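Local coordinates for RagB/SusD domain protein (Flavobacterium johnsoniae, PDB 5J5U), which binds chitin and, as a SusD homologue encoded in a chitin utilization locus, probably captures chitin chains at the bacterial surface for uptake, at residues 172-175 with 180-183. Residues are numbered along the deposited sequence; the frame is centred on the assembly and turned at random.
Sequences LFYN and KWKK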
ATOM      1  N   LEU A 172       7.058  15.104  10.269  1.00 31.27           N
ATOM      2  CA  LEU A 172       6.736  15.698   8.971  1.00 34.43           C
ATOM      3  C   LEU A 172       5.315  15.356   8.499  1.00 28.22           C
ATOM      4  O   LEU A 172       4.760  16.025   7.637  1.00 28.47           O
ATOM      5  CB  LEU A 172       7.751  15.248   7.922  1.00 30.08           C
ATOM      6  CG  LEU A 172       9.177  15.714   8.202  1.00 31.32           C
ATOM      7  CD1 LEU A 172      10.151  15.104   7.200  1.00 34.37           C
ATOM      8  CD2 LEU A 172       9.285  17.216   8.227  1.00 29.33           C
ATOM      9  N   PHE A 173       4.741  14.308   9.068  1.00 28.32           N
ATOM     10  CA  PHE A 173       3.405  13.875   8.692  1.00 26.93           C
ATOM     11  C   PHE A 173       2.393  14.901   9.158  1.00 26.29           C
ATOM     12  O   PHE A 173       1.458  15.261   8.446  1.00 24.24           O
ATOM     13  CB  PHE A 173       3.051  12.521   9.330  1.00 28.23           C
ATOM     14  CG  PHE A 173       3.800  11.337   8.773  1.00 26.88           C
ATOM     15  CD1 PHE A 173       4.444  11.399   7.547  1.00 26.19           C
ATOM     16  CD2 PHE A 173       3.845  10.151   9.496  1.00 21.56           C
ATOM     17  CE1 PHE A 173       5.136  10.306   7.050  1.00 25.84           C
ATOM     18  CE2 PHE A 173       4.522   9.041   9.008  1.00 25.66           C
ATOM     19  CZ  PHE A 173       5.175   9.116   7.781  1.00 23.81           C
ATOM     20  N   TYR A 174       2.582  15.345  10.392  1.00 30.65           N
ATOM     21  CA  TYR A 174       1.545  16.079  11.091  1.00 27.42           C
ATOM     22  C   TYR A 174       2.035  17.220  11.957  1.00 21.16           C
ATOM     23  O   TYR A 174       1.235  17.833  12.659  1.00 34.99           O
ATOM     24  CB  TYR A 174       0.748  15.114  11.978  1.00 30.80           C
ATOM     25  CG  TYR A 174      -0.044  14.054  11.249  1.00 25.51           C
ATOM     26  CD1 TYR A 174       0.055  12.715  11.615  1.00 27.96           C
ATOM     27  CD2 TYR A 174      -0.903  14.388  10.221  1.00 27.82           C
ATOM     28  CE1 TYR A 174      -0.678  11.737  10.966  1.00 19.56           C
ATOM     29  CE2 TYR A 174      -1.651  13.413   9.563  1.00 29.86           C
ATOM     30  CZ  TYR A 174      -1.529  12.083   9.939  1.00 25.74           C
ATOM     31  OH  TYR A 174      -2.279  11.102   9.295  1.00 21.62           O
ATOM     32  N   ASN A 175       3.336  17.496  11.932  1.00 28.06           N
ATOM     33  CA  ASN A 175       3.914  18.561  12.757  1.00 34.11           C
ATOM     34  C   ASN A 175       3.524  18.437  14.223  1.00 36.44           C
ATOM     35  O   ASN A 175       3.219  19.446  14.862  1.00 31.65           O
ATOM     36  CB  ASN A 175       3.487  19.950  12.261  1.00 28.72           C
ATOM     37  CG  ASN A 175       4.012  20.271  10.892  1.00 25.58           C
ATOM     38  OD1 ASN A 175       5.212  20.175  10.622  1.00 32.41           O
ATOM     39  ND2 ASN A 175       3.108  20.657  10.004  1.00 27.69           N
ATOM     40  N   LYS A 180      -4.062  14.055  15.486  1.00 35.33           N
ATOM     41  CA  LYS A 180      -3.985  13.353  14.216  1.00 34.91           C
ATOM     42  C   LYS A 180      -3.286  12.007  14.436  1.00 29.86           C
ATOM     43  O   LYS A 180      -3.640  10.995  13.825  1.00 27.86           O
ATOM     44  CB  LYS A 180      -3.270  14.211  13.164  1.00 30.81           C
ATOM     45  CG  LYS A 180      -4.163  15.302  12.553  1.00 28.45           C
ATOM     46  CD  LYS A 180      -3.409  16.102  11.495  1.00 34.80           C
ATOM     47  CE  LYS A 180      -4.321  16.990  10.669  1.00 32.83           C
ATOM     48  NZ  LYS A 180      -5.526  16.245  10.243  1.00 40.05           N
ATOM     49  N   TRP A 181      -2.321  11.985  15.344  1.00 26.42           N
ATOM     50  CA  TRP A 181      -1.640  10.741  15.630  1.00 27.47           C
ATOM     51  C   TRP A 181      -2.595   9.704  16.226  1.00 27.94           C
ATOM     52  O   TRP A 181      -2.493   8.506  15.926  1.00 22.50           O
ATOM     53  CB  TRP A 181      -0.444  10.983  16.548  1.00 24.76           C
ATOM     54  CG  TRP A 181       0.759  11.414  15.772  1.00 28.98           C
ATOM     55  CD1 TRP A 181       1.241  12.684  15.637  1.00 27.76           C
ATOM     56  CD2 TRP A 181       1.592  10.580  14.961  1.00 25.16           C
ATOM     57  NE1 TRP A 181       2.342  12.688  14.820  1.00 25.58           N
ATOM     58  CE2 TRP A 181       2.579  11.410  14.387  1.00 25.36           C
ATOM     59  CE3 TRP A 181       1.604   9.216  14.668  1.00 22.86           C
ATOM     60  CZ2 TRP A 181       3.571  10.916  13.540  1.00 28.74           C
ATOM     61  CZ3 TRP A 181       2.595   8.722  13.834  1.00 26.68           C
ATOM     62  CH2 TRP A 181       3.567   9.566  13.280  1.00 28.89           C
ATOM     63  N   LYS A 182      -3.550  10.161  17.033  1.00 31.09           N
ATOM     64  CA  LYS A 182      -4.555   9.246  17.581  1.00 32.56           C
ATOM     65  C   LYS A 182      -5.333   8.553  16.470  1.00 29.14           C
ATOM     66  O   LYS A 182      -5.392   7.314  16.406  1.00 27.85           O
ATOM     67  CB  LYS A 182      -5.513   9.990  18.512  1.00 31.06           C
ATOM     68  CG  LYS A 182      -4.864  10.407  19.824  1.00 30.23           C
ATOM     69  CD  LYS A 182      -5.813  11.170  20.735  1.00 34.70           C
ATOM     70  CE  LYS A 182      -5.269  11.186  22.162  1.00 35.54           C
ATOM     71  NZ  LYS A 182      -5.974  10.228  23.087  1.00 41.68           N
ATOM     72  N   LYS A 183      -5.900   9.350  15.569  1.00 30.44           N
ATOM     73  CA  LYS A 183      -6.711   8.799  14.482  1.00 32.10           C
ATOM     74  C   LYS A 183      -5.886   7.967  13.495  1.00 28.13           C
ATOM     75  O   LYS A 183      -6.402   6.990  12.943  1.00 26.36           O
ATOM     76  CB  LYS A 183      -7.431   9.923  13.749  1.00 28.94           C
ATOM     77  CG  LYS A 183      -8.250  10.804  14.684  1.00 32.29           C
ATOM     78  CD  LYS A 183      -9.039  11.846  13.920  1.00 36.63           C
ATOM     79  CE  LYS A 183      -8.272  13.161  13.889  1.00 28.53           C
ATOM     80  NZ  LYS A 183      -9.000  14.169  13.075  1.00 39.72           N
TER
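Tyr174, in the loop that leads into helix 178-195, faces Lys180 on the first turn of that helix, with the CA atoms of Tyr174 and Lys180 6.9 Å apart. The Tyr174 ring carries most of the contact. Over one face sits the aliphatic part of Lys180: CB of Lys180 lies 3.8 Å from the centroid of the Tyr174 ring, nearly on the ring normal, a CH-pi contact. Further along the same chain, CD of Lys180 comes to 3.3 Å from CD2 of Tyr174. The opposite face takes CB of Phe173, which sits off-centre, near the ring's edge atoms. Trp181 meets Tyr174 edge-to-face: the CD1 edge of the tyrosine points at the five-membered ring of the indole, with planes at 87° and centroids 5.3 Å apart. With CG of Trp181 anti to its carbonyl carbon (chi1 -83°), the indole swings toward the loop, where its CH2 touches CD2 at the edge of the Phe173 ring at 3.8 Å. Cutting Tyr174 back to an alanine would probably open a gap between CB of Phe173 and the Lys180 chain and leave the indole face without its edge-on partner. The polar ends bond elsewhere: Trp181 NE1 to Asp171, Tyr174 OH to the Asp222 carbonyl, and Lys180 NZ to the Asp222 carboxylate as a salt bridge. Dispersion and ring electrostatics thus join loop to helix, while the lysine's charge is directed past the aromatic cluster to an acid.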